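Long-range contacts in enterochelin esterase (Salmonella enterica subsp. enterica serovar Typhimurium, PDB 3MGA), which probably hydrolyses the ester bonds of ferric enterobactin, the iron-loaded siderophore, to help free its iron inside the cell: residues R187-L192 with L238-I243; I206-Q211 with D257-V262; L252-D257 with G291-L296. One frame throughout, in Å; residues are numbered along the deposited sequence.

How the contacts relate
All three contacts lie in the alpha/beta-hydrolase part of the chain, the esterase domain. Contact 1 joins strands 185-193 and 236-240 of the mixed sheet. Contact 2, its centre about 8 Å away, starts on the neighbouring strand 204-207 and reaches helix 256-273; probable backbone bonds from Leu238 O to Leu207 N and from Ile240 O to Gly210 N join the two. The start of that helix and the loop before it belong to contact 3, whose other half is helix 290-301; contacts 2 and 3 are centred about 9 Å apart and share Asp257. Along the chain, contacts 1 and 2 interleave, as do 2 and 3. Together they run from the antiparallel side of the sheet to the probable nucleophile elbow.

Contact 1: residues R187-L192 with L238-I243; sequences RRVWIL and LLIDAI
Strands 185-193 and 236-240 pair antiparallel in the mixed sheet of the alpha/beta-hydrolase fold, and two arginines extend the pairing into the loop beyond Ile240. Trp190 and Leu239 form the hydrogen-bonded pair, with Trp190 N to Leu239 O at 2.8 Å and Leu239 N to Trp190 O at 2.9 Å. On the face bearing Val189, Ile191 and Ile240, Leu238 CD1 lies 4.0 Å from Val189 CB. Past the strand end, Asp241 N still donates to Arg188 O.

Arg188 grips Asp241 side-on: NE and NH2 each lie 3.1 Å from the single atom OD2, near the guanidinium plane but both from the same face of the carboxylate, the two planes being 61° apart. Trp190 CH2 lies over one face of this guanidinium, and Glu215 takes its NH1. Arg187 extends from the backbone with CG anti to N (chi1 172°), then bends at chi3, bringing NH1 within 2.8 Å of Asp241 O. Ile243 CD1 sits 3.5 Å above the Arg187 guanidinium centre. Asp241 OD1 accepts from Ile243 N in an Asx turn. With OD2 held by Arg188 and OD1 by Ile243 N, rotation of the carboxylate is restricted, and the paired Arg188 would probably favour its charged form.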
loop_
_atom_site.group_PDB
_atom_site.type_symbol
_atom_site.label_atom_id
_atom_site.label_comp_id
_atom_site.label_asym_id
_atom_site.label_seq_id
_atom_site.Cartn_x
_atom_site.Cartn_y
_atom_site.Cartn_z
ATOM N N ARG A 187 -5.103 1.352 -22.217
ATOM C CA ARG A 187 -5.173 1.024 -20.805
ATOM C C ARG A 187 -6.586 1.116 -20.251
ATOM O O ARG A 187 -7.383 1.872 -20.754
ATOM C CB ARG A 187 -4.325 2.098 -20.167
ATOM C CG ARG A 187 -4.275 2.241 -18.725
ATOM C CD ARG A 187 -3.762 3.646 -18.488
ATOM N NE ARG A 187 -2.575 3.940 -19.303
ATOM C CZ ARG A 187 -1.315 3.843 -18.884
ATOM N NH1 ARG A 187 -1.032 3.489 -17.628
ATOM N NH2 ARG A 187 -0.327 4.138 -19.722
ATOM N N ARG A 188 -6.873 0.365 -19.191
ATOM C CA ARG A 188 -8.179 0.393 -18.548
ATOM C C ARG A 188 -8.227 1.475 -17.495
ATOM O O ARG A 188 -7.239 1.711 -16.792
ATOM C CB ARG A 188 -8.471 -0.914 -17.799
ATOM C CG ARG A 188 -8.625 -2.157 -18.634
ATOM C CD ARG A 188 -8.696 -3.391 -17.724
ATOM N NE ARG A 188 -7.452 -3.621 -16.985
ATOM C CZ ARG A 188 -7.267 -4.581 -16.078
ATOM N NH1 ARG A 188 -8.251 -5.423 -15.765
ATOM N NH2 ARG A 188 -6.088 -4.700 -15.468
ATOM N N VAL A 189 -9.393 2.105 -17.381
ATOM C CA VAL A 189 -9.655 3.092 -16.347
ATOM C C VAL A 189 -11.044 2.757 -15.777
ATOM O O VAL A 189 -11.959 2.358 -16.519
ATOM C CB VAL A 189 -9.601 4.536 -16.868
ATOM C CG1 VAL A 189 -8.186 4.871 -17.367
ATOM C CG2 VAL A 189 -10.651 4.764 -17.970
ATOM N N TRP A 190 -11.192 2.864 -14.464
ATOM C CA TRP A 190 -12.470 2.580 -13.829
ATOM C C TRP A 190 -13.101 3.868 -13.314
ATOM O O TRP A 190 -12.411 4.772 -12.859
ATOM C CB TRP A 190 -12.296 1.603 -12.677
ATOM C CG TRP A 190 -11.935 0.205 -13.064
ATOM C CD1 TRP A 190 -12.793 -0.852 -13.189
ATOM C CD2 TRP A 190 -10.624 -0.312 -13.325
ATOM N NE1 TRP A 190 -12.097 -1.995 -13.517
ATOM C CE2 TRP A 190 -10.766 -1.686 -13.615
ATOM C CE3 TRP A 190 -9.346 0.248 -13.340
ATOM C CZ2 TRP A 190 -9.682 -2.497 -13.922
ATOM C CZ3 TRP A 190 -8.267 -0.561 -13.649
ATOM C CH2 TRP A 190 -8.443 -1.916 -13.934
ATOM N N ILE A 191 -14.421 3.952 -13.379
ATOM C CA ILE A 191 -15.115 5.144 -12.923
ATOM C C ILE A 191 -16.204 4.801 -11.932
ATOM O O ILE A 191 -17.106 4.039 -12.243
ATOM C CB ILE A 191 -15.775 5.899 -14.090
ATOM C CG1 ILE A 191 -14.741 6.323 -15.129
ATOM C CG2 ILE A 191 -16.499 7.143 -13.576
ATOM C CD1 ILE A 191 -15.362 7.051 -16.333
ATOM N N LEU A 192 -16.120 5.367 -10.740
ATOM C CA LEU A 192 -17.152 5.179 -9.731
ATOM C C LEU A 192 -17.675 6.549 -9.321
ATOM O O LEU A 192 -16.896 7.455 -9.085
ATOM C CB LEU A 192 -16.610 4.477 -8.484
ATOM C CG LEU A 192 -17.637 4.330 -7.353
ATOM C CD1 LEU A 192 -18.701 3.326 -7.761
ATOM C CD2 LEU A 192 -16.974 3.901 -6.054
ATOM N N LEU A 238 -11.664 7.985 -10.292
ATOM C CA LEU A 238 -11.014 7.481 -11.490
ATOM C C LEU A 238 -9.804 6.598 -11.158
ATOM O O LEU A 238 -8.777 7.085 -10.694
ATOM C CB LEU A 238 -10.569 8.655 -12.338
ATOM C CG LEU A 238 -9.916 8.351 -13.673
ATOM C CD1 LEU A 238 -10.861 7.532 -14.548
ATOM C CD2 LEU A 238 -9.530 9.648 -14.352
ATOM N N LEU A 239 -9.923 5.294 -11.387
ATOM C CA LEU A 239 -8.810 4.385 -11.124
ATOM C C LEU A 239 -8.087 4.112 -12.418
ATOM O O LEU A 239 -8.703 3.652 -13.381
ATOM C CB LEU A 239 -9.283 3.086 -10.485
ATOM C CG LEU A 239 -9.651 3.134 -8.999
ATOM C CD1 LEU A 239 -10.667 4.208 -8.677
ATOM C CD2 LEU A 239 -10.169 1.757 -8.593
ATOM N N ILE A 240 -6.783 4.396 -12.449
ATOM C CA ILE A 240 -6.004 4.194 -13.666
ATOM C C ILE A 240 -5.090 2.975 -13.572
ATOM O O ILE A 240 -4.332 2.825 -12.624
ATOM C CB ILE A 240 -5.161 5.428 -14.017
ATOM C CG1 ILE A 240 -6.017 6.698 -14.002
ATOM C CG2 ILE A 240 -4.510 5.242 -15.384
ATOM C CD1 ILE A 240 -5.224 7.950 -14.313
ATOM N N ASP A 241 -5.171 2.116 -14.579
ATOM C CA ASP A 241 -4.361 0.903 -14.647
ATOM C C ASP A 241 -2.934 1.298 -14.978
ATOM O O ASP A 241 -2.704 2.051 -15.936
ATOM C CB ASP A 241 -4.913 -0.001 -15.754
ATOM C CG ASP A 241 -4.271 -1.368 -15.793
ATOM O OD1 ASP A 241 -3.346 -1.649 -15.014
ATOM O OD2 ASP A 241 -4.711 -2.183 -16.624
ATOM N N ALA A 242 -1.984 0.817 -14.178
ATOM C CA ALA A 242 -0.563 1.082 -14.410
ATOM C C ALA A 242 -0.028 0.160 -15.513
ATOM O O ALA A 242 1.113 0.319 -15.959
ATOM C CB ALA A 242 0.245 0.885 -13.120
ATOM N N ILE A 243 -0.852 -0.813 -15.911
ATOM C CA ILE A 243 -0.544 -1.783 -16.972
ATOM C C ILE A 243 0.363 -2.916 -16.506
ATOM O O ILE A 243 -0.066 -4.060 -16.391
ATOM C CB ILE A 243 0.076 -1.120 -18.245
ATOM C CG1 ILE A 243 -0.833 -0.015 -18.782
ATOM C CG2 ILE A 243 0.316 -2.167 -19.316
ATOM C CD1 ILE A 243 -0.328 0.612 -20.063
HETATM O O HOH W 1 1.718 2.913 -15.870
#

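Contact 2: residues I206-Q211 with D257-V262; sequences ILLDGQ and DFWLAV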
loop_
_atom_site.group_PDB
_atom_site.type_symbol
_atom_site.label_atom_id
_atom_site.label_comp_id
_atom_site.label_asym_id
_atom_site.label_seq_id
_atom_site.Cartn_x
_atom_site.Cartn_y
_atom_site.Cartn_z
ATOM N N ILE A 206 -8.271 11.018 -8.410
ATOM C CA ILE A 206 -7.567 10.066 -9.248
ATOM C C ILE A 206 -6.725 9.111 -8.414
ATOM O O ILE A 206 -5.885 9.533 -7.615
ATOM C CB ILE A 206 -6.660 10.765 -10.256
ATOM C CG1 ILE A 206 -7.496 11.624 -11.208
ATOM C CG2 ILE A 206 -5.868 9.738 -11.053
ATOM C CD1 ILE A 206 -6.659 12.353 -12.249
ATOM N N LEU A 207 -6.959 7.818 -8.604
ATOM C CA LEU A 207 -6.209 6.798 -7.898
ATOM C C LEU A 207 -5.322 6.011 -8.845
ATOM O O LEU A 207 -5.804 5.344 -9.767
ATOM C CB LEU A 207 -7.125 5.860 -7.115
ATOM C CG LEU A 207 -7.705 6.365 -5.786
ATOM C CD1 LEU A 207 -8.551 7.610 -5.944
ATOM C CD2 LEU A 207 -8.522 5.261 -5.152
ATOM N N LEU A 208 -4.018 6.090 -8.606
ATOM C CA LEU A 208 -3.048 5.376 -9.414
ATOM C C LEU A 208 -3.070 3.913 -8.966
ATOM O O LEU A 208 -3.681 3.592 -7.945
ATOM C CB LEU A 208 -1.675 6.020 -9.278
ATOM C CG LEU A 208 -1.642 7.476 -9.756
ATOM C CD1 LEU A 208 -0.313 8.141 -9.393
ATOM C CD2 LEU A 208 -1.934 7.581 -11.280
ATOM N N ASP A 209 -2.416 3.029 -9.720
ATOM C CA ASP A 209 -2.460 1.597 -9.428
ATOM C C ASP A 209 -3.926 1.169 -9.310
ATOM O O ASP A 209 -4.313 0.408 -8.420
ATOM C CB ASP A 209 -1.636 1.253 -8.189
ATOM C CG ASP A 209 -0.133 1.320 -8.454
ATOM O OD1 ASP A 209 0.313 0.780 -9.487
ATOM O OD2 ASP A 209 0.610 1.883 -7.627
ATOM N N GLY A 210 -4.735 1.674 -10.235
ATOM C CA GLY A 210 -6.167 1.391 -10.270
ATOM C C GLY A 210 -6.527 -0.079 -10.354
ATOM O O GLY A 210 -7.549 -0.505 -9.813
ATOM N N GLN A 211 -5.694 -0.854 -11.045
ATOM C CA GLN A 211 -5.927 -2.282 -11.195
ATOM C C GLN A 211 -6.035 -2.966 -9.819
ATOM O O GLN A 211 -6.905 -3.813 -9.605
ATOM C CB GLN A 211 -4.847 -2.936 -12.079
ATOM C CG GLN A 211 -3.411 -2.990 -11.514
ATOM C CD GLN A 211 -2.757 -1.626 -11.258
ATOM O OE1 GLN A 211 -3.177 -0.606 -11.795
ATOM N NE2 GLN A 211 -1.704 -1.621 -10.434
ATOM N N ASP A 257 4.787 13.255 -19.552
ATOM C CA ASP A 257 3.791 12.802 -20.534
ATOM C C ASP A 257 2.603 12.104 -19.913
ATOM O O ASP A 257 1.483 12.276 -20.372
ATOM C CB ASP A 257 4.418 11.923 -21.620
ATOM C CG ASP A 257 5.152 12.733 -22.666
ATOM O OD1 ASP A 257 5.091 13.982 -22.594
ATOM O OD2 ASP A 257 5.768 12.124 -23.574
ATOM N N PHE A 258 2.832 11.323 -18.866
ATOM C CA PHE A 258 1.727 10.632 -18.219
ATOM C C PHE A 258 0.663 11.636 -17.776
ATOM O O PHE A 258 -0.508 11.496 -18.116
ATOM C CB PHE A 258 2.204 9.808 -17.029
ATOM C CG PHE A 258 1.093 9.138 -16.282
ATOM C CD1 PHE A 258 0.526 7.967 -16.758
ATOM C CD2 PHE A 258 0.606 9.677 -15.102
ATOM C CE1 PHE A 258 -0.498 7.347 -16.072
ATOM C CE2 PHE A 258 -0.425 9.056 -14.415
ATOM C CZ PHE A 258 -0.972 7.888 -14.903
ATOM N N TRP A 259 1.089 12.661 -17.039
ATOM C CA TRP A 259 0.156 13.674 -16.540
ATOM C C TRP A 259 -0.365 14.624 -17.604
ATOM O O TRP A 259 -1.490 15.109 -17.484
ATOM C CB TRP A 259 0.751 14.421 -15.353
ATOM C CG TRP A 259 0.839 13.531 -14.176
ATOM C CD1 TRP A 259 1.960 12.971 -13.646
ATOM C CD2 TRP A 259 -0.265 13.013 -13.431
ATOM N NE1 TRP A 259 1.626 12.173 -12.584
ATOM C CE2 TRP A 259 0.264 12.179 -12.432
ATOM C CE3 TRP A 259 -1.650 13.198 -13.496
ATOM C CZ2 TRP A 259 -0.541 11.532 -11.497
ATOM C CZ3 TRP A 259 -2.448 12.556 -12.576
ATOM C CH2 TRP A 259 -1.890 11.725 -11.589
ATOM N N LEU A 260 0.439 14.897 -18.631
ATOM C CA LEU A 260 -0.031 15.721 -19.739
ATOM C C LEU A 260 -1.153 14.949 -20.424
ATOM O O LEU A 260 -2.216 15.492 -20.677
ATOM C CB LEU A 260 1.081 16.021 -20.745
ATOM C CG LEU A 260 2.146 17.045 -20.360
ATOM C CD1 LEU A 260 3.273 17.030 -21.362
ATOM C CD2 LEU A 260 1.541 18.461 -20.231
ATOM N N ALA A 261 -0.900 13.671 -20.698
ATOM C CA ALA A 261 -1.864 12.796 -21.351
ATOM C C ALA A 261 -3.173 12.674 -20.574
ATOM O O ALA A 261 -4.251 12.684 -21.171
ATOM C CB ALA A 261 -1.249 11.404 -21.553
ATOM N N VAL A 262 -3.075 12.531 -19.249
ATOM C CA VAL A 262 -4.253 12.424 -18.394
ATOM C C VAL A 262 -5.147 13.667 -18.498
ATOM O O VAL A 262 -6.377 13.562 -18.543
ATOM C CB VAL A 262 -3.853 12.192 -16.915
ATOM C CG1 VAL A 262 -4.993 12.537 -15.967
ATOM C CG2 VAL A 262 -3.357 10.755 -16.710
#
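The indole of Trp259 has two methyls at its edge: Ile206 CD1, from strand 204-207, and Leu208 CD1, from just past the end of that strand, both lie close to the ring plane beside the six-membered ring. One face of the indole is covered from within the helix by Phe258 CD2, 3.6 Å above the plane and offset toward the rim. The Phe258 ring in turn has Val262 CG2 over one face and Trp259 CD1 at its edge, which links the two aromatic groups into one surface along helix 256-273.

Leu208 divides its two methyls between these rings. CD1 comes within 4.0 Å of Trp259 CZ2, whereas CD2 approaches Phe258 obliquely, 3.8 Å from CZ; the two side chains run antiparallel past one another, bringing the leucine methyl to the far end of the phenyl ring. Phe258 reaches this position because its CG stands anti to the backbone N (chi1 177°), which carries the ring out from the helix toward the sheet. Ile206, two residues earlier and still on the strand, meets Val262 tip to tip, with CD1 at 4.1 Å from CG1; the same methyl lies 4.2 Å from Trp259 CZ3.

No hydrogen bond crosses between 206-211 and 257-262, and the touching residues are all buried. The indole NE1 is bonded to Ser294, while Phe306 makes an edge-to-face contact with Trp259. Just beyond the strand, Asp209 OD1 accepts from Gln211 NE2 at 3.3 Å and also pairs with Arg248. Leu208 additionally touches the probable nucleophile elbow. This is the strand-to-helix packing of an alpha/beta-hydrolase fold, in which helix 256-273 covers one side of the mixed sheet beside that elbow.

Contact 3: residues L252-D257 with G291-L296; sequences LPCNAD and GGLSAL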
loop_
_atom_site.group_PDB
_atom_site.type_symbol
_atom_site.label_atom_id
_atom_site.label_comp_id
_atom_site.label_asym_id
_atom_site.label_seq_id
_atom_site.Cartn_x
_atom_site.Cartn_y
_atom_site.Cartn_z
ATOM N N LEU A 252 5.214 6.414 -14.007
ATOM C CA LEU A 252 4.935 7.050 -12.721
ATOM C C LEU A 252 6.073 7.873 -12.100
ATOM O O LEU A 252 5.807 8.911 -11.487
ATOM C CB LEU A 252 4.431 6.021 -11.694
ATOM C CG LEU A 252 3.064 5.372 -11.951
ATOM C CD1 LEU A 252 2.668 4.476 -10.763
ATOM C CD2 LEU A 252 1.993 6.420 -12.179
ATOM N N PRO A 253 7.335 7.427 -12.229
ATOM C CA PRO A 253 8.367 8.241 -11.578
ATOM C C PRO A 253 8.746 9.530 -12.305
ATOM O O PRO A 253 9.727 9.577 -13.064
ATOM C CB PRO A 253 9.561 7.288 -11.474
ATOM C CG PRO A 253 9.355 6.292 -12.479
ATOM C CD PRO A 253 7.866 6.134 -12.678
ATOM N N CYS A 254 7.966 10.574 -12.048
ATOM C CA CYS A 254 8.196 11.894 -12.625
ATOM C C CYS A 254 8.273 11.896 -14.150
ATOM O O CYS A 254 9.233 12.387 -14.731
ATOM C CB CYS A 254 9.460 12.521 -12.023
ATOM S SG CYS A 254 9.421 12.664 -10.215
ATOM N N ASN A 255 7.251 11.334 -14.787
ATOM C CA ASN A 255 7.155 11.327 -16.250
ATOM C C ASN A 255 6.057 12.331 -16.616
ATOM O O ASN A 255 4.883 12.103 -16.332
ATOM C CB ASN A 255 6.823 9.933 -16.781
ATOM C CG ASN A 255 6.860 9.858 -18.299
ATOM O OD1 ASN A 255 7.006 10.869 -18.987
ATOM N ND2 ASN A 255 6.732 8.647 -18.829
ATOM N N ALA A 256 6.451 13.437 -17.239
ATOM C CA ALA A 256 5.511 14.507 -17.593
ATOM C C ALA A 256 4.438 14.085 -18.576
ATOM O O ALA A 256 3.298 14.506 -18.448
ATOM C CB ALA A 256 6.262 15.739 -18.110
ATOM N N ASP A 257 4.787 13.255 -19.552
ATOM C CA ASP A 257 3.791 12.802 -20.534
ATOM C C ASP A 257 2.603 12.104 -19.913
ATOM O O ASP A 257 1.483 12.276 -20.372
ATOM C CB ASP A 257 4.418 11.923 -21.620
ATOM C CG ASP A 257 5.152 12.733 -22.666
ATOM O OD1 ASP A 257 5.091 13.982 -22.594
ATOM O OD2 ASP A 257 5.768 12.124 -23.574
ATOM N N GLY A 291 3.552 5.664 -7.045
ATOM C CA GLY A 291 2.288 6.379 -7.205
ATOM C C GLY A 291 2.244 7.627 -6.342
ATOM O O GLY A 291 1.619 8.627 -6.712
ATOM N N GLY A 292 2.902 7.565 -5.184
ATOM C CA GLY A 292 2.943 8.695 -4.249
ATOM C C GLY A 292 3.851 9.782 -4.781
ATOM O O GLY A 292 3.543 10.977 -4.691
ATOM N N LEU A 293 4.973 9.350 -5.338
ATOM C CA LEU A 293 5.940 10.244 -5.936
ATOM C C LEU A 293 5.301 10.951 -7.119
ATOM O O LEU A 293 5.416 12.170 -7.274
ATOM C CB LEU A 293 7.169 9.440 -6.405
ATOM C CG LEU A 293 8.250 10.119 -7.251
ATOM C CD1 LEU A 293 8.914 11.283 -6.531
ATOM C CD2 LEU A 293 9.293 9.074 -7.661
ATOM N N SER A 294 4.609 10.176 -7.941
ATOM C CA SER A 294 3.964 10.710 -9.125
ATOM C C SER A 294 2.836 11.679 -8.759
ATOM O O SER A 294 2.666 12.692 -9.426
ATOM C CB SER A 294 3.426 9.571 -10.004
ATOM O OG SER A 294 3.207 10.019 -11.331
ATOM N N ALA A 295 2.079 11.383 -7.702
ATOM C CA ALA A 295 0.968 12.270 -7.293
ATOM C C ALA A 295 1.475 13.634 -6.823
ATOM O O ALA A 295 0.892 14.650 -7.153
ATOM C CB ALA A 295 0.095 11.613 -6.215
ATOM N N LEU A 296 2.556 13.654 -6.045
ATOM C CA LEU A 296 3.123 14.914 -5.578
ATOM C C LEU A 296 3.674 15.659 -6.792
ATOM O O LEU A 296 3.439 16.855 -6.966
ATOM C CB LEU A 296 4.223 14.685 -4.540
ATOM C CG LEU A 296 4.879 15.959 -3.992
ATOM C CD1 LEU A 296 3.853 16.872 -3.303
ATOM C CD2 LEU A 296 6.013 15.609 -3.048
HETATM O O HOH W 2 4.504 10.701 -13.829
#
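Ser294 OG, on helix 290-301, is the polar centre of the contact: a water lies 2.9 Å from OG and accepts from Asn255 N at 3.0 Å, joining the helix to the loop just ahead of helix 256-273. The indole of Trp259 is a further partner of the same hydroxyl. Ser294 turns this group toward the loop with OG anti to the backbone N (chi1 -160°).

The methyls of Leu252 rest on the helix, CD1 against its backbone 4.0 Å from Gly291 N and CD2 beside the hydroxyl, 3.9 Å from Ser294 OG. The packing turns apolar at the next two residues. Pro253, the centre of an inverse gamma turn, brings its CB to 4.2 Å from Leu293 CD2. Leu293 meets Cys254 with its other methyl, CD1 being 4.0 Å from SG. Trp318 and Val329 both touch Leu293 and Cys254 and add to this apolar cluster. Asn255 then caps helix 256-273, its OD1 accepting a weak bond from Asp257 N.

Gly291 is the last glycine of a probable GxSxG nucleophile elbow, so the loop rests against the start of the helix that follows it. The serine hydroxyl and the water together tie helix 290-301 to the loop before helix 256-273, giving the buried hydroxyl polar partners that its apolar neighbours could not provide.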